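Local coordinates for UPF0678 fatty acid-binding protein-like protein ERS007657_00996 (Mycobacterium tuberculosis, PDB 6R3W) that binds one heme b in a wide cleft of a ten-stranded beta-barrel and probably converts peroxynitrite to nitrate, detoxifying reactive nitrogen species, at residues Pro7-Leu12 / Pro47-Thr52; Leu36-Phe41 / Gln54-Ala59; Leu108-Asp113 / Val125-Arg130. One frame throughout, in Å; residues are numbered along the deposited sequence.

Contact 1: residues Pro7-Leu12 / Pro47-Thr52; sequences PALQAL and PFLTYT
L9 and L49 share one conformation: in each, CG stands anti to the carbonyl carbon, with chi1 at -63° for L9 and -59° for L49, and the chain is extended at chi2. From the 3-10 segment this torsion sends the L9 isobutyl group to the start of strand 48-57, and the matching torsion brings L49 to meet it. The two side chains slide past each other in opposite directions, and their methyl branches touch, L9 CD1 lying 3.8 Å from L49 CD2. The same L9 CD1 also comes within 3.5 Å of F48 O, while the other branch, L9 CD2, rests on the peptide between P47 and F48, 3.8 Å from P47 C. One leucine thus touches both backbone and side chain of the strand.

Two thinner contacts flank it. A8 CB meets P47 CB at 3.9 Å, near the point where the backbones are closest (A8 and P47 CA atoms 5.6 Å apart), and L12 CB reaches L49 CD1 at 4.4 Å. Within the 3-10 segment, backbone bonds from Q10 N to P7 O and from L12 N to L9 O hold the turn that presents A8, L9 and L12 to the strand. V73 of strand 63-73 also touches these three, and L15, L16 and F41 also touch L49.

Every side-chain pair across the interface is apolar, and the 240 Å² buried is modest. The N-terminal 3-10 turn is therefore held against strand 48-57 by van der Waals and hydrophobic contact, not by directional bonds between the segments; V73 of strand 63-73 and Y97 of strand 89-100, which touches A11 and L12, extend its seat on the barrel.

Contact 2: residues Leu36-Phe41 / Gln54-Ala59; sequences LEEVVF and QTRAVA
This is an antiparallel strand pairing within the beta hairpin of strands 33-42 and 48-57, in the barrel wall beside the heme. The axes of segments 36-41 and 54-57 approach to 4.8 Å and run 165° apart. Two hydrogen-bonded pairs, L36 with R56 and E38 with Q54, enclose the non-hydrogen-bonded pair E37 with T55; the four N-H...O bonds span 2.8 Å (L36 N to R56 O) to 2.9 Å (Q54 N to E38 O).

On the face bearing L36, E38, Q54 and R56, the guanidinium lies over the leucine: L36 CD1 sits 3.4 Å above its plane, offset toward the rim. R56 gets there with CG between its backbone N and carbonyl carbon (chi1 62°) and the chain extended as far as NE. E38 OE2 and R56 NH1 are 4.4 Å apart, beyond a salt bridge. A water accepts from R56 NH1 at 2.7 Å in the guanidinium plane; its link to E38 OE2 is too short to be trusted.

On the other face E37 and T55 run side by side, E37 CG to T55 CG2 4.0 Å. E37 OE1 bonds to Y141 OH, and T55 OG1 to H65 O. T55 also touches the heme, so this stretch of regular hairpin supplies part of the pocket wall in the calycin-type barrel of nitrobindins.

Contact 3: residues Leu108-Asp113 / Val125-Arg130; sequences LSTRAD and VTALDR
R111 reaches over strand 125-135 to D129. With its CB directed toward that strand, CG and then CD pass over the methyl of A127, R111 CG at 3.7 Å from A127 CB. A bend at chi3 turns the head toward the carboxylate, where R111 NE donates to D129 OD1 at 3.0 Å and NH2 to D129 OD2 at 2.8 Å. Both bonds are nearly straight (169° and 170°), lie close to the guanidinium plane and use the syn lone pairs, giving a side-on, two-nitrogen salt bridge with the flat groups 20° apart.

S109 OG gives D129 OD1 a second donor at 2.6 Å, arriving from above the carboxylate plane. That hydroxyl also accepts from R111 N, an ST turn, so S109 ties the arginine's backbone N to the carboxylate that its head grips. Past S109, T110 N donates to L128 O, and T110 OG1 accepts from L128 N at 3.0 Å, standing in for a backbone carbonyl.

L108 with R130 is an antiparallel hydrogen-bonded pair and S109 with D129 a non-hydrogen-bonded one. V125 and L128 touch the heme. A type I turn from S109 to A112 interrupts strand 103-118 here, while strand 125-135 has a classic beta bulge of its own, T126 and A127 both facing R146 of strand 138-147.

How the contacts relate
All three contacts belong to one closed antiparallel barrel. Contacts 1 and 2 share strand 48-57 and touch directly: T52 O lies 3.0 Å from V40 N, a probable hydrogen bond, and Y51 CD1 is 3.4 Å from F41 CE1, although the centres of contacts 1 and 2 are 21 Å apart. Contact 3 lies across the chain's centre from contact 2, centres 22 Å apart. Both line the heme pocket: the side chains of T55 and L128 each come within about 4 Å of the heme, and lie about 9 and 6 Å from that of H155, the predicted axial ligand. Contact 1 lies away from the annotated sites; its centre is about 20 Å from that of contact 3, nearest atoms about 4 Å apart without touching.

Contact 1: residues Pro7-Leu12 / Pro47-Thr52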
loop_
_atom_site.group_PDB
_atom_site.type_symbol
_atom_site.label_atom_id
_atom_site.label_comp_id
_atom_site.label_asym_id
_atom_site.label_seq_id
_atom_site.Cartn_x
_atom_site.Cartn_y
_atom_site.Cartn_z
ATOM N N PRO A 7 -14.048 -12.487 11.914
ATOM C CA PRO A 7 -15.122 -12.315 10.935
ATOM C C PRO A 7 -14.969 -11.081 10.042
ATOM O O PRO A 7 -15.287 -11.162 8.869
ATOM C CB PRO A 7 -16.361 -12.226 11.845
ATOM C CG PRO A 7 -16.022 -13.189 12.965
ATOM C CD PRO A 7 -14.544 -12.940 13.233
ATOM N N ALA A 8 -14.538 -9.963 10.591
ATOM C CA ALA A 8 -14.478 -8.706 9.818
ATOM C C ALA A 8 -13.588 -8.888 8.591
ATOM O O ALA A 8 -13.725 -8.091 7.666
ATOM C CB ALA A 8 -13.996 -7.583 10.676
ATOM N N LEU A 9 -12.573 -9.751 8.684
ATOM C CA LEU A 9 -11.554 -9.885 7.601
ATOM C C LEU A 9 -11.999 -10.836 6.476
ATOM O O LEU A 9 -11.201 -11.041 5.562
ATOM C CB LEU A 9 -10.247 -10.379 8.207
ATOM C CG LEU A 9 -9.589 -9.450 9.209
ATOM C CD1 LEU A 9 -8.244 -9.981 9.610
ATOM C CD2 LEU A 9 -9.450 -8.053 8.669
ATOM N N GLN A 10 -13.153 -11.483 6.574
ATOM C CA GLN A 10 -13.536 -12.562 5.614
ATOM C C GLN A 10 -13.324 -12.099 4.157
ATOM O O GLN A 10 -12.746 -12.872 3.364
ATOM C CB GLN A 10 -14.984 -12.986 5.879
ATOM C CG GLN A 10 -15.496 -14.099 4.973
ATOM C CD GLN A 10 -14.772 -15.416 5.132
ATOM O OE1 GLN A 10 -14.264 -15.769 6.216
ATOM N NE2 GLN A 10 -14.833 -16.229 4.086
ATOM N N ALA A 11 -13.831 -10.945 3.792
ATOM C CA ALA A 11 -13.765 -10.488 2.385
ATOM C C ALA A 11 -12.302 -10.379 1.932
ATOM O O ALA A 11 -12.052 -10.462 0.726
ATOM C CB ALA A 11 -14.474 -9.167 2.224
ATOM N N LEU A 12 -11.412 -10.031 2.848
ATOM C CA LEU A 12 -9.997 -9.737 2.526
ATOM C C LEU A 12 -9.113 -10.978 2.719
ATOM O O LEU A 12 -7.889 -10.860 2.553
ATOM C CB LEU A 12 -9.502 -8.563 3.359
ATOM C CG LEU A 12 -10.274 -7.250 3.159
ATOM C CD1 LEU A 12 -9.634 -6.128 3.931
ATOM C CD2 LEU A 12 -10.367 -6.884 1.683
ATOM N N PRO A 47 -9.304 -7.989 14.035
ATOM C CA PRO A 47 -9.849 -7.434 12.794
ATOM C C PRO A 47 -8.879 -6.483 12.074
ATOM O O PRO A 47 -9.273 -5.375 11.640
ATOM C CB PRO A 47 -11.119 -6.675 13.203
ATOM C CG PRO A 47 -11.204 -6.742 14.696
ATOM C CD PRO A 47 -10.044 -7.544 15.215
ATOM N N PHE A 48 -7.659 -6.948 11.861
ATOM C CA PHE A 48 -6.671 -6.252 11.016
ATOM C C PHE A 48 -5.727 -7.281 10.428
ATOM O O PHE A 48 -5.478 -8.341 11.052
ATOM C CB PHE A 48 -5.891 -5.200 11.828
ATOM C CG PHE A 48 -5.057 -5.737 12.972
ATOM C CD1 PHE A 48 -3.749 -6.176 12.782
ATOM C CD2 PHE A 48 -5.561 -5.736 14.257
ATOM C CE1 PHE A 48 -2.993 -6.644 13.842
ATOM C CE2 PHE A 48 -4.791 -6.175 15.320
ATOM C CZ PHE A 48 -3.519 -6.641 15.111
ATOM N N LEU A 49 -5.206 -6.956 9.262
ATOM C CA LEU A 49 -4.052 -7.643 8.669
ATOM C C LEU A 49 -2.781 -6.910 9.079
ATOM O O LEU A 49 -2.769 -5.666 9.111
ATOM C CB LEU A 49 -4.169 -7.674 7.140
ATOM C CG LEU A 49 -5.400 -8.350 6.577
ATOM C CD1 LEU A 49 -5.405 -8.258 5.066
ATOM C CD2 LEU A 49 -5.492 -9.792 7.028
ATOM N N THR A 50 -1.714 -7.652 9.323
ATOM C CA THR A 50 -0.357 -7.109 9.330
ATOM C C THR A 50 0.116 -7.018 7.888
ATOM O O THR A 50 -0.253 -7.879 7.062
ATOM C CB THR A 50 0.584 -7.945 10.196
ATOM O OG1 THR A 50 0.716 -9.245 9.601
ATOM C CG2 THR A 50 0.078 -8.084 11.610
ATOM N N TYR A 51 0.954 -6.035 7.604
ATOM C CA TYR A 51 1.410 -5.742 6.237
ATOM C C TYR A 51 2.839 -5.248 6.277
ATOM O O TYR A 51 3.142 -4.311 7.024
ATOM C CB TYR A 51 0.498 -4.715 5.584
ATOM C CG TYR A 51 1.034 -4.074 4.325
ATOM C CD1 TYR A 51 1.133 -4.761 3.124
ATOM C CD2 TYR A 51 1.553 -2.795 4.372
ATOM C CE1 TYR A 51 1.661 -4.157 1.999
ATOM C CE2 TYR A 51 2.055 -2.168 3.247
ATOM C CZ TYR A 51 2.104 -2.850 2.053
ATOM O OH TYR A 51 2.638 -2.254 0.937
ATOM N N THR A 52 3.679 -5.826 5.432
ATOM C CA THR A 52 5.037 -5.316 5.221
ATOM C C THR A 52 5.378 -5.342 3.740
ATOM O O THR A 52 4.988 -6.296 3.064
ATOM C CB THR A 52 6.049 -6.093 6.045
ATOM O OG1 THR A 52 5.921 -7.461 5.643
ATOM C CG2 THR A 52 5.833 -5.911 7.534
#

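Contact 2: residues Leu36-Phe41 / Gln54-Ala59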
loop_
_atom_site.group_PDB
_atom_site.type_symbol
_atom_site.label_atom_id
_atom_site.label_comp_id
_atom_site.label_asym_id
_atom_site.label_seq_id
_atom_site.Cartn_x
_atom_site.Cartn_y
_atom_site.Cartn_z
ATOM N N LEU A 36 11.751 -3.894 -7.771
ATOM C CA LEU A 36 11.173 -5.186 -7.373
ATOM C C LEU A 36 10.533 -5.020 -6.001
ATOM O O LEU A 36 11.022 -4.191 -5.212
ATOM C CB LEU A 36 12.268 -6.254 -7.343
ATOM C CG LEU A 36 13.022 -6.446 -8.647
ATOM C CD1 LEU A 36 14.075 -7.538 -8.503
ATOM C CD2 LEU A 36 12.074 -6.761 -9.781
ATOM N N GLU A 37 9.466 -5.762 -5.743
ATOM C CA GLU A 37 8.659 -5.587 -4.531
ATOM C C GLU A 37 8.294 -6.948 -3.970
ATOM O O GLU A 37 7.837 -7.809 -4.743
ATOM C CB GLU A 37 7.419 -4.768 -4.842
ATOM C CG GLU A 37 6.480 -4.598 -3.666
ATOM C CD GLU A 37 5.422 -3.541 -3.876
ATOM O OE1 GLU A 37 5.377 -2.957 -4.977
ATOM O OE2 GLU A 37 4.625 -3.319 -2.941
ATOM N N GLU A 38 8.395 -7.076 -2.646
ATOM C CA GLU A 38 7.913 -8.228 -1.873
ATOM C C GLU A 38 6.969 -7.700 -0.795
ATOM O O GLU A 38 7.373 -6.788 -0.040
ATOM C CB GLU A 38 9.080 -8.984 -1.233
ATOM C CG GLU A 38 10.090 -9.522 -2.222
ATOM C CD GLU A 38 9.926 -10.998 -2.530
ATOM O OE1 GLU A 38 9.089 -11.649 -1.867
ATOM O OE2 GLU A 38 10.597 -11.485 -3.469
ATOM N N VAL A 39 5.790 -8.307 -0.689
ATOM C CA VAL A 39 4.759 -7.938 0.302
ATOM C C VAL A 39 4.322 -9.187 1.062
ATOM O O VAL A 39 4.215 -10.265 0.453
ATOM C CB VAL A 39 3.583 -7.269 -0.404
ATOM C CG1 VAL A 39 2.308 -7.373 0.399
ATOM C CG2 VAL A 39 3.922 -5.833 -0.770
ATOM N N VAL A 40 4.077 -9.032 2.344
ATOM C CA VAL A 40 3.428 -10.100 3.141
ATOM C C VAL A 40 2.227 -9.512 3.856
ATOM O O VAL A 40 2.379 -8.501 4.556
ATOM C CB VAL A 40 4.398 -10.757 4.137
ATOM C CG1 VAL A 40 3.689 -11.827 4.938
ATOM C CG2 VAL A 40 5.625 -11.327 3.457
ATOM N N PHE A 41 1.086 -10.180 3.736
ATOM C CA PHE A 41 -0.105 -9.938 4.571
ATOM C C PHE A 41 -0.309 -11.132 5.487
ATOM O O PHE A 41 -0.263 -12.281 4.995
ATOM C CB PHE A 41 -1.354 -9.758 3.721
ATOM C CG PHE A 41 -1.451 -8.453 2.985
ATOM C CD1 PHE A 41 -1.877 -7.307 3.633
ATOM C CD2 PHE A 41 -1.230 -8.393 1.614
ATOM C CE1 PHE A 41 -2.030 -6.113 2.935
ATOM C CE2 PHE A 41 -1.375 -7.199 0.925
ATOM C CZ PHE A 41 -1.809 -6.072 1.579
ATOM N N GLN A 54 8.912 -4.635 1.158
ATOM C CA GLN A 54 10.315 -4.265 0.871
ATOM C C GLN A 54 10.475 -4.124 -0.630
ATOM O O GLN A 54 10.035 -4.999 -1.367
ATOM C CB GLN A 54 11.315 -5.262 1.441
ATOM C CG GLN A 54 12.775 -4.815 1.267
ATOM C CD GLN A 54 13.130 -3.542 2.014
ATOM O OE1 GLN A 54 13.150 -3.509 3.253
ATOM N NE2 GLN A 54 13.587 -2.538 1.267
ATOM N N THR A 55 11.149 -3.072 -1.063
ATOM C CA THR A 55 11.439 -2.887 -2.497
ATOM C C THR A 55 12.932 -2.741 -2.700
ATOM O O THR A 55 13.641 -2.322 -1.749
ATOM C CB THR A 55 10.684 -1.697 -3.092
ATOM O OG1 THR A 55 11.252 -0.474 -2.609
ATOM C CG2 THR A 55 9.198 -1.774 -2.806
ATOM N N ARG A 56 13.382 -3.054 -3.907
ATOM C CA ARG A 56 14.815 -2.961 -4.241
ATOM C C ARG A 56 14.963 -2.616 -5.711
ATOM O O ARG A 56 14.035 -2.858 -6.498
ATOM C CB ARG A 56 15.557 -4.251 -3.894
ATOM C CG ARG A 56 15.090 -5.486 -4.638
ATOM C CD ARG A 56 15.781 -6.729 -4.096
ATOM N NE ARG A 56 15.558 -7.903 -4.925
ATOM C CZ ARG A 56 14.425 -8.597 -4.962
ATOM N NH1 ARG A 56 13.353 -8.161 -4.319
ATOM N NH2 ARG A 56 14.337 -9.666 -5.738
ATOM N N ALA A 57 16.119 -2.105 -6.070
ATOM C CA ALA A 57 16.357 -1.710 -7.460
ATOM C C ALA A 57 16.409 -2.954 -8.357
ATOM O O ALA A 57 16.922 -3.994 -7.933
ATOM C CB ALA A 57 17.626 -0.923 -7.555
ATOM N N VAL A 58 15.836 -2.859 -9.544
ATOM C CA VAL A 58 15.887 -3.983 -10.512
ATOM C C VAL A 58 17.351 -4.246 -10.907
ATOM O O VAL A 58 17.736 -5.423 -10.954
ATOM C CB VAL A 58 15.011 -3.699 -11.734
ATOM C CG1 VAL A 58 15.118 -4.817 -12.750
ATOM C CG2 VAL A 58 13.561 -3.453 -11.344
ATOM N N ALA A 59 18.147 -3.192 -11.113
ATOM C CA ALA A 59 19.496 -3.271 -11.726
ATOM C C ALA A 59 20.462 -4.001 -10.781
ATOM O O ALA A 59 21.190 -4.884 -11.270
ATOM C CB ALA A 59 19.993 -1.885 -12.073
HETATM O O HOH W 1 11.490 -9.966 -5.131
#

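Contact 3: residues Leu108-Asp113 / Val125-Arg130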
loop_
_atom_site.group_PDB
_atom_site.type_symbol
_atom_site.label_atom_id
_atom_site.label_comp_id
_atom_site.label_asym_id
_atom_site.label_seq_id
_atom_site.Cartn_x
_atom_site.Cartn_y
_atom_site.Cartn_z
ATOM N N LEU A 108 -8.330 3.880 -1.160
ATOM C CA LEU A 108 -7.974 4.536 0.115
ATOM C C LEU A 108 -7.323 5.880 -0.164
ATOM O O LEU A 108 -6.736 6.057 -1.233
ATOM C CB LEU A 108 -7.008 3.677 0.918
ATOM C CG LEU A 108 -7.429 2.250 1.201
ATOM C CD1 LEU A 108 -6.828 1.320 0.187
ATOM C CD2 LEU A 108 -7.037 1.876 2.618
ATOM N N SER A 109 -7.357 6.757 0.817
ATOM C CA SER A 109 -6.676 8.051 0.702
ATOM C C SER A 109 -6.430 8.645 2.086
ATOM O O SER A 109 -7.319 8.546 2.958
ATOM C CB SER A 109 -7.501 9.011 -0.133
ATOM O OG SER A 109 -6.894 10.290 -0.217
ATOM N N THR A 110 -5.316 9.348 2.244
ATOM C CA THR A 110 -5.125 10.218 3.428
ATOM C C THR A 110 -6.175 11.327 3.433
ATOM O O THR A 110 -6.367 11.931 4.487
ATOM C CB THR A 110 -3.709 10.811 3.466
ATOM O OG1 THR A 110 -3.497 11.626 2.310
ATOM C CG2 THR A 110 -2.645 9.730 3.528
ATOM N N ARG A 111 -6.723 11.661 2.273
ATOM C CA ARG A 111 -7.629 12.817 2.086
ATOM C C ARG A 111 -9.041 12.496 2.595
ATOM O O ARG A 111 -9.861 13.419 2.656
ATOM C CB ARG A 111 -7.645 13.241 0.616
ATOM C CG ARG A 111 -6.250 13.567 0.078
ATOM C CD ARG A 111 -6.244 14.076 -1.349
ATOM N NE ARG A 111 -6.775 13.102 -2.285
ATOM C CZ ARG A 111 -7.878 13.244 -2.981
ATOM N NH1 ARG A 111 -8.637 14.311 -2.839
ATOM N NH2 ARG A 111 -8.227 12.312 -3.846
ATOM N N ALA A 112 -9.331 11.231 2.900
ATOM C CA ALA A 112 -10.662 10.790 3.383
ATOM C C ALA A 112 -10.636 10.629 4.908
ATOM O O ALA A 112 -10.932 9.535 5.411
ATOM C CB ALA A 112 -11.078 9.516 2.679
ATOM N N ASP A 113 -10.236 11.689 5.619
ATOM C CA ASP A 113 -10.124 11.703 7.099
ATOM C C ASP A 113 -8.967 10.815 7.548
ATOM O O ASP A 113 -8.999 10.326 8.687
ATOM C CB ASP A 113 -11.439 11.298 7.756
ATOM C CG ASP A 113 -11.647 11.882 9.149
ATOM O OD1 ASP A 113 -10.928 12.846 9.524
ATOM O OD2 ASP A 113 -12.566 11.408 9.814
ATOM N N VAL A 125 5.462 15.649 2.233
ATOM C CA VAL A 125 4.338 14.890 1.635
ATOM C C VAL A 125 3.054 15.332 2.328
ATOM O O VAL A 125 3.025 15.355 3.579
ATOM C CB VAL A 125 4.571 13.390 1.794
ATOM C CG1 VAL A 125 3.413 12.612 1.221
ATOM C CG2 VAL A 125 5.886 12.959 1.164
ATOM N N THR A 126 2.031 15.671 1.558
ATOM C CA THR A 126 0.767 16.138 2.140
ATOM C C THR A 126 -0.427 15.262 1.791
ATOM O O THR A 126 -1.424 15.385 2.479
ATOM C CB THR A 126 0.492 17.603 1.805
ATOM O OG1 THR A 126 0.312 17.762 0.400
ATOM C CG2 THR A 126 1.581 18.518 2.312
ATOM N N ALA A 127 -0.372 14.457 0.730
ATOM C CA ALA A 127 -1.473 13.496 0.484
ATOM C C ALA A 127 -0.953 12.263 -0.230
ATOM O O ALA A 127 -0.050 12.378 -1.077
ATOM C CB ALA A 127 -2.614 14.128 -0.284
ATOM N N LEU A 128 -1.595 11.135 0.054
ATOM C CA LEU A 128 -1.355 9.851 -0.632
ATOM C C LEU A 128 -2.687 9.175 -0.899
ATOM O O LEU A 128 -3.528 9.125 0.021
ATOM C CB LEU A 128 -0.468 8.962 0.239
ATOM C CG LEU A 128 0.941 9.489 0.466
ATOM C CD1 LEU A 128 1.594 8.818 1.666
ATOM C CD2 LEU A 128 1.795 9.343 -0.775
ATOM N N ASP A 129 -2.858 8.701 -2.123
ATOM C CA ASP A 129 -4.023 7.904 -2.534
ATOM C C ASP A 129 -3.521 6.556 -3.037
ATOM O O ASP A 129 -2.520 6.523 -3.774
ATOM C CB ASP A 129 -4.800 8.558 -3.681
ATOM C CG ASP A 129 -5.583 9.828 -3.372
ATOM O OD1 ASP A 129 -5.356 10.452 -2.323
ATOM O OD2 ASP A 129 -6.380 10.220 -4.257
ATOM N N ARG A 130 -4.193 5.490 -2.655
ATOM C CA ARG A 130 -3.888 4.122 -3.131
ATOM C C ARG A 130 -5.138 3.482 -3.743
ATOM O O ARG A 130 -6.214 3.515 -3.122
ATOM C CB ARG A 130 -3.355 3.281 -1.978
ATOM C CG ARG A 130 -1.964 3.689 -1.505
ATOM C CD ARG A 130 -1.575 2.938 -0.253
ATOM N NE ARG A 130 -0.392 3.493 0.376
ATOM C CZ ARG A 130 0.769 2.873 0.518
ATOM N NH1 ARG A 130 0.965 1.649 0.036
ATOM N NH2 ARG A 130 1.756 3.490 1.120
#